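Local coordinates for protein rhamnogalacturonan endolyase YesW (Bacillus subtilis, PDB 2ZUX) that cleaves the backbone of type I rhamnogalacturonan, a plant cell-wall pectin, by endo-type elimination and releases oligosaccharide products, at residues Y230-Q235 and G239-T244; T198-K203 and A213-R218; I456-D461 and N484-S489; A505-D510 and L525-T530. One frame throughout, in Å; residues are numbered along the deposited sequence.

Overall arrangement
All four contacts lie in the beta-propeller region, and they form two touching pairs. Interaction 1 is a partly buried beta hairpin at the edge of one sheet, joined by backbone hydrogen bonds. Interaction 2 is a rhamnose-binding loop leading into the same hairpin; Tyr230 and Thr232 bond to its Asp200 and Thr198, yet its own segments meet through slight packing and a water. About 38 Å separates the centre of interaction 1 from that of interaction 3, on the opposite side of the chain's centre. Interactions 3 and 4 each set a calcium-binding loop against a strand by apolar contacts. Interaction 4 is fully buried, interaction 3 partly, and Thr530 OG1 bonds Trp458 O between them.

Interaction 1 (Y230-Q235 and G239-T244)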
loop_
_atom_site.group_PDB
_atom_site.type_symbol
_atom_site.label_atom_id
_atom_site.label_comp_id
_atom_site.label_asym_id
_atom_site.label_seq_id
_atom_site.Cartn_x
_atom_site.Cartn_y
_atom_site.Cartn_z
ATOM N N TYR A 230 6.258 19.267 -12.285
ATOM C CA TYR A 230 5.145 18.738 -13.068
ATOM C C TYR A 230 4.457 17.565 -12.385
ATOM O O TYR A 230 5.026 16.911 -11.506
ATOM C CB TYR A 230 5.611 18.301 -14.465
ATOM C CG TYR A 230 6.437 19.312 -15.220
ATOM C CD1 TYR A 230 5.990 20.621 -15.394
ATOM C CD2 TYR A 230 7.657 18.949 -15.780
ATOM C CE1 TYR A 230 6.756 21.556 -16.089
ATOM C CE2 TYR A 230 8.434 19.869 -16.483
ATOM C CZ TYR A 230 7.975 21.173 -16.629
ATOM O OH TYR A 230 8.717 22.090 -17.333
ATOM N N LEU A 231 3.225 17.319 -12.816
ATOM C CA LEU A 231 2.479 16.113 -12.472
ATOM C C LEU A 231 2.191 15.397 -13.779
ATOM O O LEU A 231 1.624 16.003 -14.691
ATOM C CB LEU A 231 1.169 16.477 -11.771
ATOM C CG LEU A 231 0.270 15.301 -11.379
ATOM C CD1 LEU A 231 0.978 14.350 -10.399
ATOM C CD2 LEU A 231 -1.031 15.808 -10.786
ATOM N N THR A 232 2.597 14.129 -13.880
ATOM C CA THR A 232 2.387 13.349 -15.102
ATOM C C THR A 232 1.582 12.095 -14.825
ATOM O O THR A 232 1.787 11.409 -13.815
ATOM C CB THR A 232 3.731 12.955 -15.752
ATOM O OG1 THR A 232 4.480 14.144 -16.042
ATOM C CG2 THR A 232 3.512 12.196 -17.057
ATOM N N VAL A 233 0.659 11.812 -15.740
ATOM C CA VAL A 233 -0.003 10.517 -15.803
ATOM C C VAL A 233 0.625 9.760 -16.972
ATOM O O VAL A 233 0.635 10.256 -18.108
ATOM C CB VAL A 233 -1.524 10.653 -16.015
ATOM C CG1 VAL A 233 -2.194 9.285 -16.064
ATOM C CG2 VAL A 233 -2.150 11.511 -14.925
ATOM N N PHE A 234 1.161 8.573 -16.688
ATOM C CA PHE A 234 1.798 7.713 -17.678
ATOM C C PHE A 234 0.893 6.526 -17.979
ATOM O O PHE A 234 0.240 5.980 -17.081
ATOM C CB PHE A 234 3.124 7.155 -17.148
ATOM C CG PHE A 234 4.185 8.192 -16.851
ATOM C CD1 PHE A 234 5.059 8.619 -17.848
ATOM C CD2 PHE A 234 4.344 8.692 -15.563
ATOM C CE1 PHE A 234 6.066 9.540 -17.572
ATOM C CE2 PHE A 234 5.342 9.617 -15.279
ATOM C CZ PHE A 234 6.206 10.045 -16.283
ATOM N N GLN A 235 0.890 6.097 -19.237
ATOM C CA GLN A 235 0.160 4.910 -19.655
ATOM C C GLN A 235 0.765 3.684 -18.976
ATOM O O GLN A 235 1.977 3.495 -19.001
ATOM C CB GLN A 235 0.236 4.779 -21.179
ATOM C CG GLN A 235 -0.602 3.652 -21.751
ATOM C CD GLN A 235 -0.639 3.679 -23.262
ATOM O OE1 GLN A 235 0.390 3.830 -23.921
ATOM N NE2 GLN A 235 -1.832 3.539 -23.821
ATOM N N GLY A 239 4.386 3.053 -20.265
ATOM C CA GLY A 239 5.129 4.097 -19.565
ATOM C C GLY A 239 5.163 5.400 -20.347
ATOM O O GLY A 239 5.925 6.302 -20.013
ATOM N N LYS A 240 4.354 5.497 -21.398
ATOM C CA LYS A 240 4.316 6.699 -22.231
ATOM C C LYS A 240 3.599 7.829 -21.496
ATOM O O LYS A 240 2.576 7.606 -20.852
ATOM C CB LYS A 240 3.610 6.395 -23.558
ATOM C CG LYS A 240 3.558 7.557 -24.541
ATOM C CD LYS A 240 2.795 7.177 -25.802
ATOM C CE LYS A 240 1.321 6.894 -25.517
ATOM N NZ LYS A 240 0.556 6.574 -26.766
ATOM N N GLU A 241 4.140 9.040 -21.606
ATOM C CA GLU A 241 3.480 10.225 -21.069
ATOM C C GLU A 241 2.103 10.393 -21.722
ATOM O O GLU A 241 1.999 10.429 -22.955
ATOM C CB GLU A 241 4.332 11.463 -21.358
ATOM C CG GLU A 241 3.702 12.789 -20.932
ATOM C CD GLU A 241 4.393 13.984 -21.545
ATOM O OE1 GLU A 241 4.821 13.899 -22.716
ATOM O OE2 GLU A 241 4.502 15.023 -20.868
ATOM N N LEU A 242 1.052 10.481 -20.911
ATOM C CA LEU A 242 -0.289 10.775 -21.428
ATOM C C LEU A 242 -0.627 12.254 -21.304
ATOM O O LEU A 242 -1.063 12.885 -22.268
ATOM C CB LEU A 242 -1.356 9.930 -20.726
ATOM C CG LEU A 242 -1.320 8.425 -21.008
ATOM C CD1 LEU A 242 -2.309 7.683 -20.116
ATOM C CD2 LEU A 242 -1.604 8.131 -22.494
ATOM N N VAL A 243 -0.412 12.807 -20.115
ATOM C CA VAL A 243 -0.645 14.229 -19.852
ATOM C C VAL A 243 0.306 14.682 -18.755
ATOM O O VAL A 243 0.562 13.937 -17.798
ATOM C CB VAL A 243 -2.120 14.516 -19.446
ATOM C CG1 VAL A 243 -2.518 13.717 -18.214
ATOM C CG2 VAL A 243 -2.351 16.004 -19.216
ATOM N N THR A 244 0.827 15.893 -18.912
ATOM C CA THR A 244 1.660 16.543 -17.906
ATOM C C THR A 244 1.131 17.946 -17.658
ATOM O O THR A 244 0.861 18.689 -18.604
ATOM C CB THR A 244 3.122 16.591 -18.357
ATOM O OG1 THR A 244 3.621 15.255 -18.426
ATOM C CG2 THR A 244 3.984 17.370 -17.384
HETATM O O HOH W 1 0.944 3.737 -26.632
#
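Thr232 and Thr244 meet hydroxyl to hydroxyl, OG1 to OG1 at 2.8 Å, at an antiparallel pair whose backbones are not hydrogen-bonded to each other. Thr244 OG1 lies beside its own backbone N (chi1 -66°) and gives its proton to the anti lone pair of Glu241 OE2, 2.6 Å away. Its CG2 packs 3.5 Å from Tyr230 CB, so a residue with one polar and one methyl branch suits the place. A valine here would probably leave Glu241 OE2 without this donor and turn a methyl against the hydroxyl of Thr232. On the same face Thr232 CG2 sits 3.5 Å above the centre of the Phe234 ring; on the opposite face of the sheet Val243 CG1 packs 3.9 Å from Val233 CB. A classic bulge interrupts the register: Val233 O accepts from Leu242 N at 2.8 Å and weakly from Val243 N. Toward the turn the contact opens to solvent. A water links Gln235 OE1, also bonded to Thr238, with the exposed Lys240 NZ, while Gly239, at positive phi, bonds back to Gln235 O. In this four-stranded propeller sheet strand 230-235 runs between strand 193-198 and the outermost strand 241-246, and Val233, Leu242 and Val243 pack on Phe299 of strand 293-300.

Interaction 2 (T198-K203 and A213-R218). With RAM (alpha-L-rhamnopyranose), chain P; RAM (alpha-L-rhamnopyranose), chain O.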
loop_
_atom_site.group_PDB
_atom_site.type_symbol
_atom_site.label_atom_id
_atom_site.label_comp_id
_atom_site.label_asym_id
_atom_site.label_seq_id
_atom_site.Cartn_x
_atom_site.Cartn_y
_atom_site.Cartn_z
ATOM N N THR A 198 6.933 14.800 -11.576
ATOM C CA THR A 198 8.008 14.696 -12.564
ATOM C C THR A 198 8.634 16.075 -12.734
ATOM O O THR A 198 8.208 17.047 -12.106
ATOM C CB THR A 198 7.452 14.199 -13.915
ATOM O OG1 THR A 198 6.468 15.133 -14.368
ATOM C CG2 THR A 198 6.820 12.810 -13.770
ATOM N N ALA A 199 9.644 16.165 -13.589
ATOM C CA ALA A 199 10.351 17.415 -13.786
ATOM C C ALA A 199 10.919 17.479 -15.191
ATOM O O ALA A 199 10.864 16.505 -15.948
ATOM C CB ALA A 199 11.468 17.553 -12.760
ATOM N N ASP A 200 11.484 18.629 -15.540
ATOM C CA ASP A 200 12.277 18.720 -16.760
ATOM C C ASP A 200 13.311 17.610 -16.706
ATOM O O ASP A 200 13.967 17.399 -15.681
ATOM C CB ASP A 200 13.005 20.062 -16.818
ATOM C CG ASP A 200 12.064 21.229 -17.000
ATOM O OD1 ASP A 200 11.187 21.160 -17.884
ATOM O OD2 ASP A 200 12.210 22.214 -16.243
ATOM N N GLY A 201 13.446 16.871 -17.796
ATOM C CA GLY A 201 14.435 15.814 -17.835
ATOM C C GLY A 201 13.912 14.438 -17.477
ATOM O O GLY A 201 14.611 13.459 -17.672
ATOM N N THR A 202 12.705 14.349 -16.926
ATOM C CA THR A 202 12.080 13.046 -16.722
ATOM C C THR A 202 11.905 12.393 -18.092
ATOM O O THR A 202 11.447 13.044 -19.030
ATOM C CB THR A 202 10.718 13.190 -16.025
ATOM O OG1 THR A 202 10.917 13.667 -14.685
ATOM C CG2 THR A 202 9.964 11.846 -15.994
ATOM N N LYS A 203 12.288 11.121 -18.198
ATOM C CA LYS A 203 12.205 10.388 -19.456
ATOM C C LYS A 203 11.155 9.288 -19.327
ATOM O O LYS A 203 11.240 8.436 -18.430
ATOM C CB LYS A 203 13.577 9.806 -19.801
ATOM C CG LYS A 203 13.679 9.211 -21.202
ATOM C CD LYS A 203 15.133 9.028 -21.658
ATOM C CE LYS A 203 15.923 8.104 -20.737
ATOM N NZ LYS A 203 15.465 6.682 -20.768
ATOM N N ALA A 213 14.611 19.494 -21.731
ATOM C CA ALA A 213 15.360 18.246 -21.597
ATOM C C ALA A 213 16.638 18.350 -20.768
ATOM O O ALA A 213 16.919 17.467 -19.952
ATOM C CB ALA A 213 15.655 17.648 -22.963
ATOM N N ASN A 214 17.380 19.439 -20.955
ATOM C CA ASN A 214 18.719 19.574 -20.391
ATOM C C ASN A 214 18.809 20.469 -19.160
ATOM O O ASN A 214 19.896 20.654 -18.605
ATOM C CB ASN A 214 19.672 20.089 -21.469
ATOM C CG ASN A 214 19.591 19.276 -22.743
ATOM O OD1 ASN A 214 19.742 18.054 -22.723
ATOM N ND2 ASN A 214 19.328 19.950 -23.855
ATOM N N ALA A 215 17.679 21.030 -18.741
ATOM C CA ALA A 215 17.649 21.913 -17.572
ATOM C C ALA A 215 18.143 21.178 -16.333
ATOM O O ALA A 215 17.789 20.022 -16.105
ATOM C CB ALA A 215 16.244 22.439 -17.352
ATOM N N ASP A 216 18.989 21.843 -15.553
ATOM C CA ASP A 216 19.552 21.254 -14.348
ATOM C C ASP A 216 19.302 22.196 -13.181
ATOM O O ASP A 216 19.963 23.232 -13.050
ATOM C CB ASP A 216 21.053 20.999 -14.531
ATOM C CG ASP A 216 21.671 20.221 -13.383
ATOM O OD1 ASP A 216 21.001 20.033 -12.340
ATOM O OD2 ASP A 216 22.844 19.795 -13.524
ATOM N N TYR A 217 18.335 21.842 -12.343
ATOM C CA TYR A 217 17.963 22.674 -11.204
ATOM C C TYR A 217 18.498 22.140 -9.888
ATOM O O TYR A 217 18.061 22.577 -8.824
ATOM C CB TYR A 217 16.443 22.835 -11.139
ATOM C CG TYR A 217 15.891 23.624 -12.296
ATOM C CD1 TYR A 217 16.083 24.997 -12.376
ATOM C CD2 TYR A 217 15.177 22.996 -13.313
ATOM C CE1 TYR A 217 15.586 25.729 -13.434
ATOM C CE2 TYR A 217 14.674 23.717 -14.383
ATOM C CZ TYR A 217 14.881 25.089 -14.435
ATOM O OH TYR A 217 14.387 25.814 -15.495
ATOM N N ARG A 218 19.453 21.215 -9.942
ATOM C CA ARG A 218 20.112 20.755 -8.719
ATOM C C ARG A 218 20.987 21.871 -8.173
ATOM O O ARG A 218 21.819 22.435 -8.900
ATOM C CB ARG A 218 20.976 19.524 -8.981
ATOM C CG ARG A 218 20.198 18.281 -9.383
ATOM C CD ARG A 218 21.133 17.154 -9.780
ATOM N NE ARG A 218 21.855 17.472 -11.015
ATOM C CZ ARG A 218 22.726 16.656 -11.607
ATOM N NH1 ARG A 218 22.995 15.461 -11.094
ATOM N NH2 ARG A 218 23.327 17.043 -12.726
HETATM C C1 RAM P . 19.002 14.352 -21.486
HETATM C C2 RAM P . 18.550 14.567 -20.042
HETATM C C3 RAM P . 17.559 13.475 -19.635
HETATM C C4 RAM P . 18.167 12.096 -19.869
HETATM C C5 RAM P . 18.642 11.978 -21.320
HETATM C C6 RAM P . 19.355 10.656 -21.588
HETATM O O1 RAM P . 17.919 14.565 -22.369
HETATM O O2 RAM P . 19.682 14.546 -19.198
HETATM O O3 RAM P . 17.177 13.609 -18.284
HETATM O O4 RAM P . 17.191 11.118 -19.587
HETATM O O5 RAM P . 19.527 13.041 -21.651
HETATM C C1 RAM O . 21.652 11.543 -14.455
HETATM C C2 RAM O . 22.587 12.265 -15.424
HETATM C C3 RAM O . 23.353 13.366 -14.692
HETATM C C4 RAM O . 24.015 12.834 -13.421
HETATM C C5 RAM O . 22.981 12.129 -12.536
HETATM C C6 RAM O . 23.610 11.512 -11.290
HETATM O O1 RAM O . 20.580 12.392 -14.101
HETATM O O2 RAM O . 23.489 11.326 -15.971
HETATM O O3 RAM O . 24.336 13.912 -15.544
HETATM O O4 RAM O . 24.648 13.896 -12.735
HETATM O O5 RAM O . 22.344 11.111 -13.290
HETATM O O HOH W 2 12.838 24.606 -17.298
#
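Asp200 meets both Ala215 and Tyr217, and it is the residue most buried by this contact. Its CB rests 4.1 Å from Ala215 CB, a place where a small methyl fits. Its OD2 comes to the edge of the Tyr217 ring, 3.4 Å from CE2, with carboxylate and ring planes 36° apart. A water lying in the ring plane joins Asp200 OD2 to Tyr217 OH, while OD1 is held by Tyr230 OH and the backbone N of Asn212. Ala213 contributes its backbone: its O stands 3.7 Å from Gly201 CA. Gly201 belongs to a type II turn from Ala199 to Thr202, and any side chain at its backbone angles would jam against the preceding carbonyl. Gly201 O accepts from O3 of one rhamnose at 2.6 Å, and Ala213 O lies 3.3 Å from C2 of that sugar. Arg218 serves a second rhamnose: NH1 bonds its O4 at 2.8 Å, while NE and NH2 grip Asp216 side-on. A methionine in place of Arg218 would probably lose the sugar bond and leave Asp216 without this counter-charge. Asp150 and Lys170 help complete the second pocket; both sites possibly form part of a carbohydrate-binding region away from the active site. The two segments lie in the long loop between strands 193-198 and 230-235 of one propeller sheet.

Interaction 3 (I456-D461 and N484-S489); sequences IWWDGD and NMLTAS. With CA (calcium ion), chain F.
Trp458 and Leu486 cross at about a right angle, CZ2 to CD2 at 4.1 Å, an apolar contact. Met485 brings its sulfur to the edge of the same indole, SD 4.4 Å from CD1, and its bent end (chi3 85°) lays CE 3.9 Å from Asp459 CB; a flexible thioether can serve both neighbours. Solvent makes the one polar link, a water in the indole plane that accepts from Trp458 NE1 and donates to Met485 O. The contact ties the loop after strand 454-456 to strand 481-487, the two outermost strands of a four-stranded propeller sheet, at a classic bulge where Met485 and Leu486 both face Ile472. Metal bonds hold the loop side. Calcium takes Asp459 OD1 at 2.3 Å, OD1 and O of Asp461 and a water, with Leu463 and Glu465 completing the shell. Asp461 N bonds Asp459 OD1 from 53° above the carboxylate plane, an Asx turn, and Lys474 makes salt bridges with OD2 of both aspartates.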
loop_
_atom_site.group_PDB
_atom_site.type_symbol
_atom_site.label_atom_id
_atom_site.label_comp_id
_atom_site.label_asym_id
_atom_site.label_seq_id
_atom_site.Cartn_x
_atom_site.Cartn_y
_atom_site.Cartn_z
ATOM N N ILE A 456 -0.006 -8.804 8.928
ATOM C CA ILE A 456 -0.289 -9.581 7.725
ATOM C C ILE A 456 -1.194 -10.775 8.033
ATOM O O ILE A 456 -0.995 -11.471 9.044
ATOM C CB ILE A 456 1.022 -10.074 7.059
ATOM C CG1 ILE A 456 0.714 -10.761 5.733
ATOM C CG2 ILE A 456 1.824 -10.980 8.012
ATOM C CD1 ILE A 456 1.937 -11.147 4.942
ATOM N N TRP A 457 -2.184 -11.022 7.172
ATOM C CA TRP A 457 -2.970 -12.258 7.265
ATOM C C TRP A 457 -2.229 -13.345 6.505
ATOM O O TRP A 457 -2.192 -13.323 5.272
ATOM C CB TRP A 457 -4.395 -12.070 6.727
ATOM C CG TRP A 457 -5.209 -11.174 7.623
ATOM C CD1 TRP A 457 -5.617 -11.456 8.901
ATOM C CD2 TRP A 457 -5.686 -9.854 7.329
ATOM N NE1 TRP A 457 -6.314 -10.385 9.423
ATOM C CE2 TRP A 457 -6.366 -9.390 8.481
ATOM C CE3 TRP A 457 -5.598 -9.008 6.206
ATOM C CZ2 TRP A 457 -6.962 -8.125 8.540
ATOM C CZ3 TRP A 457 -6.195 -7.748 6.271
ATOM C CH2 TRP A 457 -6.860 -7.321 7.436
ATOM N N TRP A 458 -1.630 -14.275 7.247
ATOM C CA TRP A 458 -0.750 -15.287 6.656
ATOM C C TRP A 458 -1.174 -16.726 6.905
ATOM O O TRP A 458 -1.141 -17.548 5.984
ATOM C CB TRP A 458 0.690 -15.085 7.143
ATOM C CG TRP A 458 1.652 -16.032 6.518
ATOM C CD1 TRP A 458 2.263 -17.096 7.115
ATOM C CD2 TRP A 458 2.107 -16.017 5.160
ATOM N NE1 TRP A 458 3.089 -17.731 6.216
ATOM C CE2 TRP A 458 3.006 -17.094 5.007
ATOM C CE3 TRP A 458 1.855 -15.186 4.060
ATOM C CZ2 TRP A 458 3.655 -17.363 3.793
ATOM C CZ3 TRP A 458 2.498 -15.463 2.852
ATOM C CH2 TRP A 458 3.385 -16.541 2.735
ATOM N N ASP A 459 -1.534 -17.052 8.144
ATOM C CA ASP A 459 -1.958 -18.408 8.449
ATOM C C ASP A 459 -3.456 -18.579 8.220
ATOM O O ASP A 459 -4.092 -17.754 7.553
ATOM C CB ASP A 459 -1.492 -18.855 9.845
ATOM C CG ASP A 459 -2.208 -18.138 10.979
ATOM O OD1 ASP A 459 -3.273 -17.510 10.756
ATOM O OD2 ASP A 459 -1.693 -18.223 12.111
ATOM N N GLY A 460 -4.021 -19.659 8.749
ATOM C CA GLY A 460 -5.411 -19.975 8.467
ATOM C C GLY A 460 -6.442 -19.343 9.380
ATOM O O GLY A 460 -7.632 -19.412 9.085
ATOM N N ASP A 461 -6.008 -18.734 10.480
ATOM C CA ASP A 461 -6.971 -18.160 11.417
ATOM C C ASP A 461 -7.248 -16.686 11.130
ATOM O O ASP A 461 -6.520 -16.037 10.370
ATOM C CB ASP A 461 -6.590 -18.431 12.883
ATOM C CG ASP A 461 -5.462 -17.541 13.402
ATOM O OD1 ASP A 461 -5.183 -16.458 12.826
ATOM O OD2 ASP A 461 -4.871 -17.913 14.432
ATOM N N ASN A 484 8.364 -17.083 15.501
ATOM C CA ASN A 484 8.535 -16.988 14.058
ATOM C C ASN A 484 7.753 -18.054 13.296
ATOM O O ASN A 484 7.740 -19.223 13.698
ATOM C CB ASN A 484 10.016 -17.061 13.688
ATOM C CG ASN A 484 10.261 -16.735 12.234
ATOM O OD1 ASN A 484 9.939 -15.646 11.759
ATOM N ND2 ASN A 484 10.838 -17.676 11.515
ATOM N N MET A 485 7.111 -17.641 12.200
ATOM C CA MET A 485 6.364 -18.540 11.314
ATOM C C MET A 485 7.093 -18.750 9.995
ATOM O O MET A 485 7.064 -19.838 9.421
ATOM C CB MET A 485 4.987 -17.966 10.997
ATOM C CG MET A 485 3.992 -18.020 12.119
ATOM S SD MET A 485 2.321 -17.992 11.441
ATOM C CE MET A 485 2.067 -19.727 11.078
ATOM N N LEU A 486 7.713 -17.684 9.497
ATOM C CA LEU A 486 8.452 -17.729 8.245
ATOM C C LEU A 486 9.669 -16.836 8.343
ATOM O O LEU A 486 9.575 -15.703 8.798
ATOM C CB LEU A 486 7.572 -17.269 7.072
ATOM C CG LEU A 486 8.291 -17.096 5.722
ATOM C CD1 LEU A 486 8.712 -18.435 5.122
ATOM C CD2 LEU A 486 7.445 -16.290 4.741
ATOM N N THR A 487 10.817 -17.360 7.927
ATOM C CA THR A 487 11.983 -16.537 7.665
ATOM C C THR A 487 12.350 -16.768 6.205
ATOM O O THR A 487 12.661 -17.893 5.800
ATOM C CB THR A 487 13.145 -16.869 8.631
ATOM O OG1 THR A 487 12.768 -16.491 9.962
ATOM C CG2 THR A 487 14.413 -16.110 8.249
ATOM N N ALA A 488 12.258 -15.713 5.403
ATOM C CA ALA A 488 12.480 -15.840 3.968
ATOM C C ALA A 488 13.968 -15.715 3.650
ATOM O O ALA A 488 14.463 -14.652 3.288
ATOM C CB ALA A 488 11.656 -14.818 3.206
ATOM N N SER A 489 14.678 -16.829 3.798
ATOM C CA SER A 489 16.119 -16.845 3.573
ATOM C C SER A 489 16.462 -16.490 2.124
ATOM O O SER A 489 15.859 -17.011 1.187
ATOM C CB SER A 489 16.692 -18.203 3.968
ATOM O OG SER A 489 16.431 -18.435 5.341
HETATM CA CA CA F . -4.195 -15.449 10.938
HETATM O O HOH W 3 4.874 -19.997 7.306
HETATM O O HOH W 4 -4.561 -15.161 8.521
#

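Interaction 4 (A505-D510 and L525-T530). With CA (calcium ion), chain E.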
loop_
_atom_site.group_PDB
_atom_site.type_symbol
_atom_site.label_atom_id
_atom_site.label_comp_id
_atom_site.label_asym_id
_atom_site.label_seq_id
_atom_site.Cartn_x
_atom_site.Cartn_y
_atom_site.Cartn_z
ATOM N N ALA A 505 0.433 -7.572 -0.167
ATOM C CA ALA A 505 -0.912 -7.410 -0.721
ATOM C C ALA A 505 -1.487 -8.766 -1.049
ATOM O O ALA A 505 -0.753 -9.676 -1.458
ATOM C CB ALA A 505 -0.876 -6.566 -1.990
ATOM N N ASP A 506 -2.802 -8.894 -0.914
ATOM C CA ASP A 506 -3.490 -10.062 -1.479
ATOM C C ASP A 506 -3.558 -9.908 -2.994
ATOM O O ASP A 506 -4.519 -9.343 -3.531
ATOM C CB ASP A 506 -4.894 -10.214 -0.904
ATOM C CG ASP A 506 -5.668 -11.337 -1.560
ATOM O OD1 ASP A 506 -5.035 -12.253 -2.141
ATOM O OD2 ASP A 506 -6.905 -11.302 -1.490
ATOM N N LEU A 507 -2.529 -10.401 -3.677
ATOM C CA LEU A 507 -2.448 -10.207 -5.121
ATOM C C LEU A 507 -2.741 -11.455 -5.949
ATOM O O LEU A 507 -2.900 -11.353 -7.155
ATOM C CB LEU A 507 -1.130 -9.537 -5.538
ATOM C CG LEU A 507 0.211 -9.965 -4.963
ATOM C CD1 LEU A 507 0.640 -11.316 -5.495
ATOM C CD2 LEU A 507 1.280 -8.920 -5.290
ATOM N N LEU A 508 -2.799 -12.615 -5.304
ATOM C CA LEU A 508 -3.220 -13.855 -5.972
ATOM C C LEU A 508 -3.751 -14.823 -4.926
ATOM O O LEU A 508 -3.605 -14.591 -3.731
ATOM C CB LEU A 508 -2.087 -14.489 -6.785
ATOM C CG LEU A 508 -0.714 -14.667 -6.162
ATOM C CD1 LEU A 508 -0.648 -15.918 -5.307
ATOM C CD2 LEU A 508 0.357 -14.717 -7.267
ATOM N N GLY A 509 -4.396 -15.893 -5.372
ATOM C CA GLY A 509 -4.893 -16.903 -4.451
ATOM C C GLY A 509 -6.035 -16.397 -3.591
ATOM O O GLY A 509 -6.725 -15.441 -3.962
ATOM N N ASP A 510 -6.214 -17.044 -2.441
ATOM C CA ASP A 510 -7.290 -16.685 -1.522
ATOM C C ASP A 510 -6.949 -15.456 -0.687
ATOM O O ASP A 510 -5.958 -14.772 -0.946
ATOM C CB ASP A 510 -7.722 -17.890 -0.658
ATOM C CG ASP A 510 -6.692 -18.289 0.402
ATOM O OD1 ASP A 510 -5.758 -17.513 0.719
ATOM O OD2 ASP A 510 -6.861 -19.394 0.968
ATOM N N LEU A 525 12.544 -10.235 -7.742
ATOM C CA LEU A 525 11.554 -10.147 -6.668
ATOM C C LEU A 525 10.985 -11.538 -6.436
ATOM O O LEU A 525 10.777 -12.286 -7.393
ATOM C CB LEU A 525 10.417 -9.193 -7.034
ATOM C CG LEU A 525 10.766 -7.732 -7.330
ATOM C CD1 LEU A 525 9.521 -6.988 -7.762
ATOM C CD2 LEU A 525 11.407 -7.059 -6.121
ATOM N N ARG A 526 10.741 -11.884 -5.178
ATOM C CA ARG A 526 10.116 -13.150 -4.836
ATOM C C ARG A 526 8.735 -12.892 -4.275
ATOM O O ARG A 526 8.584 -12.089 -3.352
ATOM C CB ARG A 526 10.938 -13.891 -3.787
ATOM C CG ARG A 526 12.315 -14.338 -4.244
ATOM C CD ARG A 526 12.964 -15.102 -3.125
ATOM N NE ARG A 526 14.303 -15.572 -3.455
ATOM C CZ ARG A 526 15.101 -16.169 -2.578
ATOM N NH1 ARG A 526 14.686 -16.369 -1.335
ATOM N NH2 ARG A 526 16.311 -16.563 -2.950
ATOM N N ILE A 527 7.735 -13.570 -4.835
ATOM C CA ILE A 527 6.371 -13.459 -4.338
ATOM C C ILE A 527 6.058 -14.706 -3.522
ATOM O O ILE A 527 5.997 -15.805 -4.076
ATOM C CB ILE A 527 5.348 -13.343 -5.482
ATOM C CG1 ILE A 527 5.756 -12.244 -6.477
ATOM C CG2 ILE A 527 3.946 -13.097 -4.905
ATOM C CD1 ILE A 527 4.833 -12.134 -7.692
ATOM N N TYR A 528 5.882 -14.536 -2.214
ATOM C CA TYR A 528 5.514 -15.627 -1.317
ATOM C C TYR A 528 4.002 -15.630 -1.140
ATOM O O TYR A 528 3.405 -14.588 -0.877
ATOM C CB TYR A 528 6.178 -15.438 0.047
ATOM C CG TYR A 528 7.674 -15.685 0.054
ATOM C CD1 TYR A 528 8.201 -16.862 0.594
ATOM C CD2 TYR A 528 8.561 -14.749 -0.471
ATOM C CE1 TYR A 528 9.580 -17.090 0.602
ATOM C CE2 TYR A 528 9.937 -14.971 -0.464
ATOM C CZ TYR A 528 10.429 -16.139 0.070
ATOM O OH TYR A 528 11.798 -16.345 0.068
ATOM N N THR A 529 3.387 -16.796 -1.303
ATOM C CA THR A 529 1.967 -16.988 -1.033
ATOM C C THR A 529 1.845 -18.096 -0.002
ATOM O O THR A 529 2.619 -19.052 -0.019
ATOM C CB THR A 529 1.158 -17.300 -2.324
ATOM O OG1 THR A 529 -0.245 -17.139 -2.069
ATOM C CG2 THR A 529 1.418 -18.718 -2.848
ATOM N N THR A 530 0.898 -17.971 0.914
ATOM C CA THR A 530 0.765 -18.966 1.964
ATOM C C THR A 530 0.283 -20.320 1.434
ATOM O O THR A 530 -0.500 -20.389 0.480
ATOM C CB THR A 530 -0.143 -18.473 3.111
ATOM O OG1 THR A 530 0.043 -19.330 4.241
ATOM C CG2 THR A 530 -1.617 -18.468 2.713
HETATM CA CA CA E . -3.755 -14.176 -1.489
HETATM O O HOH W 5 -3.665 -16.454 -0.614
#
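Leu507 and Leu508 sit on a backbone loop that curls round a calcium ion and lies against Ile527 and Thr529, at the end of strand 525-528, with no hydrogen bond between the two segments. Leu507 CD1 touches Ile527 CG2 at 3.8 Å, methyl against methyl. Leu508 CD1 lies against Thr529, 3.5 Å from OG1 and 3.8 Å from CB. Both leucines hold CG between the backbone N and the carbonyl carbon (chi1 44° and 48°), a crowded position that brings each CD1 to the strand. Thr529 suits its buried place because its hydroxyl, anti to the backbone N at chi1 -165°, is satisfied by Glu514 OE2, so this second-shell residue helps position a calcium ligand. Leu508 and Thr529 also pack on Trp87, and Leu508 on Val13, joining the propeller to the beta-sheet domain at the start of the chain. On the other face of the strand Arg526 NH1 reaches Tyr528 OH at 3.2 Å, near the guanidinium plane, and also bonds Ser489 O. Calcium is bound by Asp506 OD1 at 2.4 Å, Leu508 O at 2.3 Å, Asp510 O and a water that donates to Asp510 OD1; Arg512 O and Glu514 complete the shell. Gly509, at positive phi, lets the chain turn between two carbonyl ligands. Ligands at every second residue, ending in a glutamate, recur in this enzyme at Asp121 to Glu129 and Asp185 to Glu193, and mark a calcium-binding loop that may have a structural role.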